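Local coordinates for interphotoreceptor retinoid-binding protein (Xenopus laevis, PDB 1J7X) that probably carries retinoids through the extracellular matrix between the photoreceptors and the retinal pigment epithelium, at residues K49-L54 and R62-S67; T132-I137 and L162-D167; A217-Y222 and L241-V246; Y222-Q225 and R229-I232; I261-I264 and Y270-G273. All coordinates share one frame; numbering follows the deposited sequence.

Along the chain the contacts come in order from interaction 1, in the N-terminal portion, to interaction 5, with the last four all in the peptidase S41-like region. Interactions 1 and 2 lie on opposite sides of the molecular centre, about 42 Å apart between their centres. Strands 64-67, 244-248 and 254-265 belong to one antiparallel sheet, which connects interactions 1, 3 and 5; Arg62 reaches from the first to Ile261 and Asn262 of the last. Helix 216-226 serves interactions 3 and 4, which share Tyr222, and touches interaction 2 through Leu162. Tyr222 also packs on Trp271 of interaction 5. In space, the contacts run from an N-terminal helical layer, across the antiparallel sheet, to the beta-beta-alpha spiral portion.

Interaction 1: residues K49-L54 and R62-S67; sequences KLNYEL and RLVLKS
Leu54 and Leu65 form the centre of an apolar seam between helix 43-58 and strand 64-67, whose local axes run nearly antiparallel (161°) and approach to 7.8 Å. Three leucine pairs build the hydrophobic part. Leu54 spreads its two methyls over two residues of the strand side: its CD1 meets Leu65 CD1 at 3.5 Å, while its CD2 faces Leu63 CD2 at 4.0 Å, and in both pairs the side chains cross at about a right angle. One helical turn back, Leu50 CD1 rests 3.8 Å from Leu65 CD2. Leu65 therefore forks between two helix residues, one methyl for each, with CG anti to its own carbonyl carbon (chi1 -77°).

The polar part centres on Asn51, whose side-chain amide reaches the backbone of Leu65 and lies alongside the CG2 methyl of Val64.

Beyond the segments, Val64 and Lys66 pair by backbone bonds with strand 254-265, and Leu65 also touches Val256, which places the helix over the edge region of the antiparallel sheet. Among the leucines, branched methyls do the touching, so their share of the hold is hydrophobic and rests on shape, beside whatever the Asn51 amide contributes.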
# COMPACT_ATOMS: atom_id res chain seq x y z
N LYS A 49 16.37 23.53 0.81
CA LYS A 49 16.74 23.81 2.15
C LYS A 49 15.75 23.24 3.18
O LYS A 49 16.16 22.73 4.19
CB LYS A 49 16.83 25.36 2.30
CG LYS A 49 17.20 25.81 3.68
CD LYS A 49 18.52 25.28 4.18
CE LYS A 49 18.90 25.75 5.59
NZ LYS A 49 20.05 24.94 6.20
N LEU A 50 14.46 23.54 2.99
CA LEU A 50 13.44 23.06 3.87
C LEU A 50 13.36 21.53 3.84
O LEU A 50 13.18 20.96 4.93
CB LEU A 50 12.10 23.65 3.60
CG LEU A 50 12.06 25.14 4.00
CD1 LEU A 50 10.86 25.80 3.37
CD2 LEU A 50 11.97 25.16 5.49
N ASN A 51 13.60 20.90 2.70
CA ASN A 51 13.57 19.45 2.58
C ASN A 51 14.71 18.84 3.40
O ASN A 51 14.50 17.87 4.18
CB ASN A 51 13.66 18.98 1.15
CG ASN A 51 12.38 19.07 0.44
OD1 ASN A 51 12.36 19.17 -0.81
ND2 ASN A 51 11.31 18.85 1.16
N TYR A 52 15.88 19.48 3.36
CA TYR A 52 17.03 18.91 4.17
C TYR A 52 16.78 19.05 5.62
O TYR A 52 17.00 18.12 6.46
CB TYR A 52 18.32 19.69 3.87
CG TYR A 52 19.59 18.87 4.24
CD1 TYR A 52 19.88 17.69 3.51
CD2 TYR A 52 20.43 19.26 5.19
CE1 TYR A 52 21.04 16.90 3.74
CE2 TYR A 52 21.58 18.49 5.47
CZ TYR A 52 21.87 17.28 4.76
OH TYR A 52 23.08 16.46 4.91
N GLU A 53 16.25 20.22 6.01
CA GLU A 53 15.90 20.43 7.40
C GLU A 53 14.77 19.55 7.86
O GLU A 53 14.86 18.90 8.90
CB GLU A 53 15.59 21.91 7.64
CG GLU A 53 15.89 22.31 9.07
CD GLU A 53 17.35 22.02 9.46
OE1 GLU A 53 18.24 22.35 8.64
OE2 GLU A 53 17.55 21.42 10.56
N LEU A 54 13.70 19.44 7.05
CA LEU A 54 12.64 18.57 7.45
C LEU A 54 13.08 17.11 7.66
O LEU A 54 12.65 16.47 8.61
CB LEU A 54 11.44 18.60 6.48
CG LEU A 54 10.65 19.98 6.49
CD1 LEU A 54 9.76 20.05 5.31
CD2 LEU A 54 9.84 20.13 7.77
N ARG A 62 8.03 10.98 3.37
CA ARG A 62 6.72 11.26 2.81
C ARG A 62 6.43 12.78 2.76
O ARG A 62 5.69 13.25 1.93
CB ARG A 62 5.64 10.54 3.62
CG ARG A 62 5.75 9.02 3.71
CD ARG A 62 4.76 8.45 4.65
NE ARG A 62 4.96 8.99 6.00
CZ ARG A 62 4.08 8.92 6.95
NH1 ARG A 62 3.01 8.14 6.81
NH2 ARG A 62 4.30 9.57 8.06
N LEU A 63 7.03 13.53 3.70
CA LEU A 63 6.87 14.94 3.84
C LEU A 63 7.91 15.54 2.96
O LEU A 63 9.11 15.51 3.27
CB LEU A 63 7.09 15.34 5.31
CG LEU A 63 7.16 16.77 5.66
CD1 LEU A 63 5.81 17.37 5.24
CD2 LEU A 63 7.46 17.00 7.17
N VAL A 64 7.48 16.16 1.88
CA VAL A 64 8.39 16.76 0.96
C VAL A 64 7.85 17.94 0.14
O VAL A 64 6.70 17.92 -0.35
CB VAL A 64 8.96 15.69 -0.04
CG1 VAL A 64 7.84 14.90 -0.60
CG2 VAL A 64 9.86 16.30 -1.12
N LEU A 65 8.67 18.96 0.06
CA LEU A 65 8.37 20.11 -0.76
C LEU A 65 8.83 19.83 -2.15
O LEU A 65 9.97 19.38 -2.38
CB LEU A 65 9.06 21.37 -0.29
CG LEU A 65 8.43 22.07 0.94
CD1 LEU A 65 8.82 21.50 2.25
CD2 LEU A 65 8.84 23.62 1.00
N LYS A 66 7.96 20.12 -3.10
CA LYS A 66 8.34 19.86 -4.47
C LYS A 66 7.72 20.97 -5.40
O LYS A 66 6.81 21.73 -5.00
CB LYS A 66 7.75 18.54 -4.94
CG LYS A 66 8.30 17.30 -4.25
CD LYS A 66 7.68 16.06 -4.90
CE LYS A 66 8.21 14.84 -4.29
NZ LYS A 66 7.59 13.65 -4.96
N SER A 67 8.20 20.99 -6.63
CA SER A 67 7.59 21.93 -7.60
C SER A 67 6.17 21.41 -7.81
O SER A 67 5.96 20.23 -7.73
CB SER A 67 8.41 21.90 -8.90
OG SER A 67 7.63 22.42 -9.94

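Interaction 2: residues T132-I137 and L162-D167; sequences TVWEPI and LSYFLD
The phenol oxygen of Tyr164, joined through a water to the indole of Trp134, is held from two quarters. Leu195 O is its main hydrogen-bond partner, and water 1 adds another. That water donates to Tyr164 OH at 3.1 Å and accepts from Trp134 NE1 at 3.1 Å, lying in the indole plane at its edge. Both polar groups of this otherwise aromatic contact are thereby provided for.

Beside the water-bridged edge, the rings make an offset stack. The five-membered ring of Trp134 and the Tyr164 ring have centroids 3.9 Å apart and planes only 9° from parallel. Farther along the indole, Tyr164 CB stands over the six-membered ring, 3.9 Å from its centroid, as a CH-pi contact. On the opposite face of the indole sits CG1 of Val133. Phe165 completes an aromatic cluster: its CZ approaches Trp134 CZ3 at 3.9 Å, near the indole plane, the two rings being steeply inclined at 68°. Having CG anti to the carbonyl carbon (chi1 -58°) brings the Phe165 ring back toward the indole. A leucine in place of Trp134 would probably leave the Tyr164 face without its stacking partner and water 1 without its indole donor.

Trp134 comes from the last turns of helix 119-137, and the two partner rings from the turn following helix 158-163. Phe165 also packs on Leu143 and Ile145 of strand 142-146, Leu162 touches helix 216-226, and Val133 leans on Val101 of strand 100-104, so the cluster bridges helix ends above the mixed sheet.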
# COMPACT_ATOMS: atom_id res chain seq x y z
N THR A 132 -13.94 -18.94 -9.33
CA THR A 132 -12.70 -18.68 -10.09
C THR A 132 -11.42 -18.87 -9.26
O THR A 132 -10.40 -19.38 -9.74
CB THR A 132 -12.79 -17.31 -10.62
OG1 THR A 132 -13.97 -17.21 -11.45
CG2 THR A 132 -11.62 -16.87 -11.57
N VAL A 133 -11.48 -18.51 -8.03
CA VAL A 133 -10.24 -18.47 -7.22
C VAL A 133 -10.24 -19.46 -6.10
O VAL A 133 -9.51 -20.38 -6.14
CB VAL A 133 -10.01 -17.08 -6.66
CG1 VAL A 133 -8.72 -17.05 -5.78
CG2 VAL A 133 -9.94 -16.11 -7.74
N TRP A 134 -11.10 -19.28 -5.09
CA TRP A 134 -11.03 -19.99 -3.87
C TRP A 134 -11.16 -21.52 -3.99
O TRP A 134 -10.41 -22.24 -3.38
CB TRP A 134 -11.99 -19.39 -2.82
CG TRP A 134 -11.74 -17.88 -2.69
CD1 TRP A 134 -12.62 -16.91 -2.92
CD2 TRP A 134 -10.50 -17.23 -2.37
NE1 TRP A 134 -12.02 -15.67 -2.78
CE2 TRP A 134 -10.72 -15.86 -2.39
CE3 TRP A 134 -9.20 -17.71 -2.06
CZ2 TRP A 134 -9.69 -14.96 -2.19
CZ3 TRP A 134 -8.21 -16.82 -1.74
CH2 TRP A 134 -8.48 -15.45 -1.84
N GLU A 135 -12.10 -21.95 -4.80
CA GLU A 135 -12.30 -23.41 -4.99
C GLU A 135 -11.16 -24.02 -5.77
O GLU A 135 -10.58 -24.96 -5.27
CB GLU A 135 -13.65 -23.71 -5.62
CG GLU A 135 -13.71 -25.28 -5.96
CD GLU A 135 -13.56 -26.23 -4.79
OE1 GLU A 135 -13.90 -25.91 -3.64
OE2 GLU A 135 -13.09 -27.43 -5.03
N PRO A 136 -10.79 -23.56 -6.95
CA PRO A 136 -9.75 -24.20 -7.70
C PRO A 136 -8.36 -24.35 -6.94
O PRO A 136 -7.62 -25.36 -7.12
CB PRO A 136 -9.65 -23.26 -8.91
CG PRO A 136 -10.96 -22.70 -9.04
CD PRO A 136 -11.38 -22.40 -7.73
N ILE A 137 -7.96 -23.35 -6.12
CA ILE A 137 -6.65 -23.45 -5.42
C ILE A 137 -6.67 -24.32 -4.20
O ILE A 137 -5.65 -24.62 -3.66
CB ILE A 137 -6.14 -22.02 -5.02
CG1 ILE A 137 -6.99 -21.37 -4.00
CG2 ILE A 137 -6.02 -21.17 -6.19
CD1 ILE A 137 -6.39 -20.04 -3.50
N LEU A 162 -7.24 -10.37 2.83
CA LEU A 162 -6.28 -10.92 3.71
C LEU A 162 -6.88 -12.08 4.53
O LEU A 162 -6.21 -13.06 4.82
CB LEU A 162 -5.80 -9.83 4.61
CG LEU A 162 -4.78 -8.84 4.08
CD1 LEU A 162 -4.63 -7.67 5.09
CD2 LEU A 162 -3.47 -9.45 3.85
N SER A 163 -8.15 -11.94 4.86
CA SER A 163 -8.89 -12.91 5.71
C SER A 163 -8.96 -14.27 5.13
O SER A 163 -9.13 -15.25 5.86
CB SER A 163 -10.25 -12.39 6.05
OG SER A 163 -10.19 -11.12 6.76
N TYR A 164 -8.75 -14.39 3.83
CA TYR A 164 -8.69 -15.73 3.21
C TYR A 164 -7.42 -16.49 3.53
O TYR A 164 -7.30 -17.69 3.21
CB TYR A 164 -8.89 -15.63 1.66
CG TYR A 164 -10.31 -15.34 1.25
CD1 TYR A 164 -10.82 -14.05 1.23
CD2 TYR A 164 -11.10 -16.31 0.75
CE1 TYR A 164 -12.12 -13.73 0.91
CE2 TYR A 164 -12.46 -16.05 0.47
CZ TYR A 164 -12.94 -14.78 0.49
OH TYR A 164 -14.26 -14.53 0.13
N PHE A 165 -6.46 -15.80 4.13
CA PHE A 165 -5.17 -16.42 4.46
C PHE A 165 -4.92 -16.51 5.94
O PHE A 165 -3.79 -16.80 6.36
CB PHE A 165 -4.07 -15.68 3.74
CG PHE A 165 -4.24 -15.65 2.28
CD1 PHE A 165 -3.91 -16.73 1.49
CD2 PHE A 165 -4.80 -14.60 1.69
CE1 PHE A 165 -4.12 -16.65 0.14
CE2 PHE A 165 -5.11 -14.53 0.36
CZ PHE A 165 -4.74 -15.56 -0.45
N LEU A 166 -5.98 -16.33 6.74
CA LEU A 166 -5.83 -16.34 8.21
C LEU A 166 -6.85 -17.30 8.79
O LEU A 166 -7.60 -17.85 8.04
CB LEU A 166 -6.11 -15.00 8.80
CG LEU A 166 -5.19 -13.93 8.26
CD1 LEU A 166 -5.72 -12.56 8.71
CD2 LEU A 166 -3.80 -14.11 8.81
N ASP A 167 -6.84 -17.49 10.11
CA ASP A 167 -7.76 -18.45 10.81
C ASP A 167 -9.20 -17.96 10.85
O ASP A 167 -9.45 -16.87 11.30
CB ASP A 167 -7.29 -18.68 12.25
CG ASP A 167 -6.14 -19.69 12.34
OD1 ASP A 167 -5.60 -19.87 13.47
OD2 ASP A 167 -5.75 -20.39 11.34
O HOH W 1 -13.80 -13.11 -2.55

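Interaction 3: residues A217-Y222 and L241-V246; sequences AEEFAY and LMHSKV
Glu219 and His243 meet because both side chains leave their backbones with CG anti to the carbonyl carbon (chi1 -77° for the glutamate), and the glutamate then runs on extended. They come from opposite directions, bringing Glu219 OE2 to 3.3 Å from His243 NE2. The imidazole N-H donates in a weak hydrogen bond, bent to 134° at the hydrogen, and the carboxylate and ring planes are turned 37° apart.

The same oxygen has a second donor. Water 2 gives a proton to Glu219 OE2 at 2.8 Å and takes one from the backbone N of Met242 at 2.8 Å. Met242, a selenomethionine at the centre of an inverse gamma turn, thus ties its loop to the helix through its main chain.

An apolar contact runs beside these bonds. Leu241 CD2 nestles between Glu218 CB and Glu219 CG, at 3.9 Å from each, and Leu241 CB covers one face of the His243 ring. The carboxylate of Glu218 turns elsewhere, with OE1 bonded to Thr237 OG1 and Gly239 N and OE2 to Asn240 N. An alanine here instead of Glu219 would probably leave His243 NE2 and water 2 without their shared acceptor and Leu241 with less aliphatic cover.

His243 pairs by its backbone with strand 254-265, so helix 216-226 is connected to the antiparallel sheet across a buried junction near the molecular centre. Here the acidic ends supply direction and the aliphatic stems supply packing: across this contact Glu219 OE2 takes one weak bond and one water-mediated link, whereas Glu218 fixes the approaching loop more directly.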
# COMPACT_ATOMS: atom_id res chain seq x y z
N ALA A 217 -2.28 -2.72 -3.62
CA ALA A 217 -1.45 -3.92 -3.80
C ALA A 217 -0.23 -3.92 -2.87
O ALA A 217 0.18 -4.96 -2.41
CB ALA A 217 -1.05 -4.07 -5.29
N GLU A 218 0.36 -2.75 -2.69
CA GLU A 218 1.50 -2.62 -1.77
C GLU A 218 1.10 -2.91 -0.31
O GLU A 218 1.75 -3.60 0.39
CB GLU A 218 2.09 -1.19 -1.91
CG GLU A 218 2.66 -0.86 -3.28
CD GLU A 218 3.33 0.54 -3.33
OE1 GLU A 218 4.53 0.67 -2.79
OE2 GLU A 218 2.70 1.50 -3.80
N GLU A 219 -0.09 -2.39 0.03
CA GLU A 219 -0.64 -2.61 1.37
C GLU A 219 -0.86 -4.02 1.63
O GLU A 219 -0.47 -4.55 2.67
CB GLU A 219 -1.90 -1.82 1.61
CG GLU A 219 -1.64 -0.36 1.89
CD GLU A 219 -2.94 0.46 2.22
OE1 GLU A 219 -3.88 -0.13 2.79
OE2 GLU A 219 -2.92 1.71 1.90
N PHE A 220 -1.41 -4.71 0.62
CA PHE A 220 -1.65 -6.20 0.72
C PHE A 220 -0.38 -6.95 0.90
O PHE A 220 -0.24 -7.83 1.82
CB PHE A 220 -2.47 -6.74 -0.48
CG PHE A 220 -2.71 -8.18 -0.43
CD1 PHE A 220 -3.73 -8.69 0.26
CD2 PHE A 220 -1.88 -9.08 -1.13
CE1 PHE A 220 -3.84 -10.12 0.39
CE2 PHE A 220 -2.08 -10.38 -1.09
CZ PHE A 220 -3.05 -10.92 -0.34
N ALA A 221 0.60 -6.63 0.03
CA ALA A 221 1.91 -7.30 0.10
C ALA A 221 2.62 -7.02 1.48
O ALA A 221 3.20 -7.90 2.16
CB ALA A 221 2.87 -6.87 -1.03
N TYR A 222 2.58 -5.74 1.80
CA TYR A 222 3.21 -5.31 3.10
C TYR A 222 2.62 -6.07 4.31
O TYR A 222 3.35 -6.65 5.15
CB TYR A 222 3.08 -3.81 3.29
CG TYR A 222 3.75 -3.33 4.54
CD1 TYR A 222 5.12 -3.13 4.61
CD2 TYR A 222 2.99 -3.20 5.69
CE1 TYR A 222 5.72 -2.73 5.87
CE2 TYR A 222 3.60 -2.86 6.94
CZ TYR A 222 4.97 -2.60 6.98
OH TYR A 222 5.57 -2.25 8.16
N LEU A 241 1.34 5.20 -1.89
CA LEU A 241 0.27 4.82 -0.96
C LEU A 241 -0.67 6.04 -0.81
O LEU A 241 -0.25 7.18 -1.04
CB LEU A 241 0.82 4.49 0.41
CG LEU A 241 1.72 3.27 0.51
CD1 LEU A 241 2.22 3.02 1.94
CD2 LEU A 241 0.97 2.00 0.10
N MSE A 242 -1.90 5.81 -0.37
CA MSE A 242 -2.86 6.90 -0.27
C MSE A 242 -2.86 7.43 1.16
O MSE A 242 -3.91 7.52 1.81
CB MSE A 242 -4.25 6.39 -0.66
CG MSE A 242 -4.38 5.97 -2.05
SE MSE A 242 -6.20 5.61 -2.49
CE MSE A 242 -6.85 7.24 -2.17
N HIS A 243 -1.68 7.78 1.69
CA HIS A 243 -1.56 8.29 3.05
C HIS A 243 -1.24 9.78 3.11
O HIS A 243 -1.06 10.31 4.20
CB HIS A 243 -0.48 7.50 3.80
CG HIS A 243 -0.77 6.04 3.90
ND1 HIS A 243 0.19 5.11 4.25
CD2 HIS A 243 -1.91 5.33 3.70
CE1 HIS A 243 -0.35 3.91 4.33
NE2 HIS A 243 -1.61 4.00 3.95
N SER A 244 -1.08 10.47 2.07
CA SER A 244 -0.72 11.90 2.06
C SER A 244 -1.69 12.75 1.29
O SER A 244 -2.55 12.25 0.55
CB SER A 244 0.65 12.08 1.48
OG SER A 244 1.63 11.17 2.04
N LYS A 245 -1.51 14.06 1.42
CA LYS A 245 -2.29 15.06 0.65
C LYS A 245 -1.29 16.15 0.24
O LYS A 245 -0.26 16.37 0.92
CB LYS A 245 -3.40 15.64 1.53
CG LYS A 245 -4.51 14.63 1.85
CD LYS A 245 -5.77 15.27 2.48
CE LYS A 245 -7.04 14.39 2.36
NZ LYS A 245 -8.32 15.08 2.86
N VAL A 246 -1.58 16.78 -0.84
CA VAL A 246 -0.76 17.80 -1.37
C VAL A 246 -1.35 19.17 -1.04
O VAL A 246 -2.56 19.38 -1.21
CB VAL A 246 -0.57 17.65 -2.83
CG1 VAL A 246 0.38 18.70 -3.38
CG2 VAL A 246 0.03 16.24 -3.13
O HOH W 2 -2.73 3.14 -0.53

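Interaction 4: residues Y222-Q225 and R229-I232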
# COMPACT_ATOMS: atom_id res chain seq x y z
N TYR A 222 2.58 -5.74 1.80
CA TYR A 222 3.21 -5.31 3.10
C TYR A 222 2.62 -6.07 4.31
O TYR A 222 3.35 -6.65 5.15
CB TYR A 222 3.08 -3.81 3.29
CG TYR A 222 3.75 -3.33 4.54
CD1 TYR A 222 5.12 -3.13 4.61
CD2 TYR A 222 2.99 -3.20 5.69
CE1 TYR A 222 5.72 -2.73 5.87
CE2 TYR A 222 3.60 -2.86 6.94
CZ TYR A 222 4.97 -2.60 6.98
OH TYR A 222 5.57 -2.25 8.16
N LEU A 223 1.29 -6.10 4.31
CA LEU A 223 0.55 -6.79 5.38
C LEU A 223 0.77 -8.27 5.43
O LEU A 223 1.02 -8.88 6.53
CB LEU A 223 -0.93 -6.42 5.32
CG LEU A 223 -1.15 -4.99 5.72
CD1 LEU A 223 -2.60 -4.69 5.46
CD2 LEU A 223 -0.83 -4.72 7.27
N MSE A 224 0.87 -8.90 4.26
CA MSE A 224 1.19 -10.31 4.23
C MSE A 224 2.57 -10.52 4.76
O MSE A 224 2.83 -11.54 5.42
CB MSE A 224 1.02 -10.95 2.82
CG MSE A 224 0.15 -12.33 2.92
SE MSE A 224 -1.45 -12.39 3.14
CE MSE A 224 -1.54 -12.37 4.48
N GLN A 225 3.44 -9.55 4.49
CA GLN A 225 4.81 -9.66 5.05
C GLN A 225 4.88 -9.39 6.54
O GLN A 225 5.53 -10.09 7.27
CB GLN A 225 5.74 -8.65 4.20
CG GLN A 225 7.16 -8.72 4.64
CD GLN A 225 8.00 -7.70 3.90
OE1 GLN A 225 7.74 -6.48 4.01
NE2 GLN A 225 8.87 -8.18 2.99
N ARG A 229 2.89 -13.96 6.98
CA ARG A 229 2.06 -14.94 6.33
C ARG A 229 2.69 -15.39 5.04
O ARG A 229 2.52 -16.54 4.60
CB ARG A 229 0.65 -14.34 6.14
CG ARG A 229 -0.31 -15.29 5.32
CD ARG A 229 -0.59 -16.60 6.21
NE ARG A 229 0.31 -17.60 5.74
CZ ARG A 229 -0.01 -18.59 4.94
NH1 ARG A 229 -1.27 -18.89 4.63
NH2 ARG A 229 0.95 -19.32 4.49
N ALA A 230 3.28 -14.46 4.25
CA ALA A 230 3.92 -14.84 3.05
C ALA A 230 5.33 -14.28 2.88
O ALA A 230 5.71 -13.32 3.52
CB ALA A 230 3.04 -14.34 1.92
N THR A 231 6.03 -14.86 1.95
CA THR A 231 7.33 -14.40 1.51
C THR A 231 7.10 -13.48 0.30
O THR A 231 6.38 -13.85 -0.64
CB THR A 231 8.20 -15.57 1.14
OG1 THR A 231 8.37 -16.48 2.24
CG2 THR A 231 9.58 -15.11 0.70
N ILE A 232 7.67 -12.26 0.35
CA ILE A 232 7.54 -11.33 -0.73
C ILE A 232 8.76 -11.47 -1.64
O ILE A 232 9.92 -11.40 -1.21
CB ILE A 232 7.50 -9.89 -0.19
CG1 ILE A 232 6.49 -9.77 0.96
CG2 ILE A 232 7.14 -8.90 -1.21
CD1 ILE A 232 5.06 -10.33 0.51
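Met224, modelled as selenomethionine, runs beside Ala230 and Arg229, and its atoms meet them in turn. CB lies 4.0 Å from Ala230 CB, and CG approaches that same methyl at 3.7 Å while also flanking Arg229 CB. Bends at chi2 and chi3 then lay the chain alongside Arg229, both side chains pointing the same way, with SE near Arg229 CG. The terminal CE continues along this aliphatic stem and toward Leu162 of helix 158-163; both bonds to selenium are unusually short, so the positions of SE and CE are approximate.

The main chain adds a polar grip. Met224 O accepts from Arg229 N at 2.9 Å, almost in line with the carbonyl bond, and from Ala230 N at 3.2 Å, which comes from well above the carbonyl plane.

Gln225 crosses Ile232 at about a right angle, its CB 3.5 Å from Ile232 CG1, and its NE2 is hydrogen-bonded to Val277 O.

These contacts close the return from helix 216-226 to strand 231-234 in a beta-alpha-beta crossover that starts with strand 204-209. Two donors on one carbonyl fix where the chain turns back, while the selenomethionine chain and the arginine stem give nonpolar cover without specific bonds.

Interaction 5: residues I261-I264 and Y270-G273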
# COMPACT_ATOMS: atom_id res chain seq x y z
N ILE A 261 -1.72 10.42 7.34
CA ILE A 261 -2.05 9.23 8.01
C ILE A 261 -0.85 8.45 8.38
O ILE A 261 0.10 8.32 7.54
CB ILE A 261 -2.89 8.37 6.99
CG1 ILE A 261 -4.31 8.87 6.91
CG2 ILE A 261 -2.88 6.93 7.39
CD1 ILE A 261 -5.11 8.36 5.75
N ASN A 262 -0.85 7.82 9.52
CA ASN A 262 0.23 6.94 9.92
C ASN A 262 -0.35 5.55 9.89
O ASN A 262 -1.56 5.36 10.24
CB ASN A 262 0.80 7.28 11.34
CG ASN A 262 2.05 8.17 11.23
OD1 ASN A 262 2.72 8.18 10.15
ND2 ASN A 262 2.26 9.02 12.20
N PHE A 263 0.47 4.60 9.45
CA PHE A 263 0.07 3.24 9.29
C PHE A 263 0.93 2.38 10.19
O PHE A 263 2.17 2.23 10.00
CB PHE A 263 0.24 2.84 7.80
CG PHE A 263 -0.19 1.45 7.45
CD1 PHE A 263 0.55 0.32 7.88
CD2 PHE A 263 -1.23 1.27 6.57
CE1 PHE A 263 0.23 -0.91 7.32
CE2 PHE A 263 -1.66 0.02 6.14
CZ PHE A 263 -0.88 -1.08 6.47
N ILE A 264 0.32 1.91 11.30
CA ILE A 264 1.03 1.13 12.29
C ILE A 264 0.65 -0.30 12.22
O ILE A 264 -0.57 -0.62 12.34
CB ILE A 264 0.76 1.72 13.77
CG1 ILE A 264 0.94 3.21 13.78
CG2 ILE A 264 1.58 0.96 14.74
CD1 ILE A 264 0.49 3.86 15.10
N TYR A 270 5.75 1.70 12.38
CA TYR A 270 5.14 2.67 11.50
C TYR A 270 5.69 2.50 10.08
O TYR A 270 6.92 2.56 9.86
CB TYR A 270 5.53 4.12 11.95
CG TYR A 270 4.82 4.56 13.18
CD1 TYR A 270 5.08 3.96 14.43
CD2 TYR A 270 3.90 5.54 13.11
CE1 TYR A 270 4.42 4.40 15.57
CE2 TYR A 270 3.20 5.96 14.24
CZ TYR A 270 3.50 5.42 15.46
OH TYR A 270 2.89 5.76 16.67
N TRP A 271 4.85 2.24 9.13
CA TRP A 271 5.31 2.14 7.76
C TRP A 271 5.34 3.47 7.08
O TRP A 271 4.28 4.14 6.93
CB TRP A 271 4.38 1.19 7.02
CG TRP A 271 4.94 0.76 5.71
CD1 TRP A 271 6.20 0.73 5.31
CD2 TRP A 271 4.14 0.37 4.59
NE1 TRP A 271 6.26 0.37 3.96
CE2 TRP A 271 4.99 0.09 3.54
CE3 TRP A 271 2.78 0.20 4.39
CZ2 TRP A 271 4.53 -0.37 2.32
CZ3 TRP A 271 2.33 -0.31 3.12
CH2 TRP A 271 3.20 -0.55 2.16
N LEU A 272 6.50 3.92 6.66
CA LEU A 272 6.62 5.17 5.98
C LEU A 272 6.45 5.08 4.41
O LEU A 272 6.72 6.01 3.68
CB LEU A 272 7.95 5.79 6.30
CG LEU A 272 8.15 6.18 7.77
CD1 LEU A 272 6.93 6.89 8.32
CD2 LEU A 272 8.44 5.01 8.57
N GLY A 273 6.09 3.89 3.94
CA GLY A 273 5.89 3.69 2.53
C GLY A 273 7.17 3.84 1.78
O GLY A 273 8.22 3.50 2.23
O HOH W 3 3.18 5.43 9.24
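Phe263 and Trp271 sit at the inner side of a beta-hairpin return, where the chain leaves strand 254-265 and folds back along it through a single bridge, Ile264 to Tyr270. This side is buried. Trp271 N donates to Phe263 O at 2.8 Å in a nearly straight bond (166°). The edge of the indole is directed at the phenylalanine face in a T-shaped pair, the six-membered ring of Trp271 and the Phe263 ring having planes at 70° and centroids 5.5 Å apart. CE3 stands over the rim of the Phe263 ring, and the two side chains lie side by side, pointing the same way, each with CG anti to the backbone N. Leu223 extends this core, as do Phe175, stacked with Phe263, and Tyr222, stacked with Trp271.

Tyr270, by contrast, is exposed as a residue yet packs closely on Ile264, whose CD1 lies 3.4 Å from Tyr270 CZ and whose CG1 makes a CH-pi contact 3.7 Å from the ring centroid. Asn262 lies at the ring's edge, its amide perpendicular to the phenol plane, with CG 3.7 Å from Tyr270 CD2; OD1 is hydrogen-bonded to Arg62 NH2. Phe21 meets the same ring from outside the pair.

Between the two sides a single water knits the backbones: it accepts from Phe263 N at 2.8 Å and lies 2.9 Å from Trp271 O, with Asn262 OD1 also in hydrogen-bonding range.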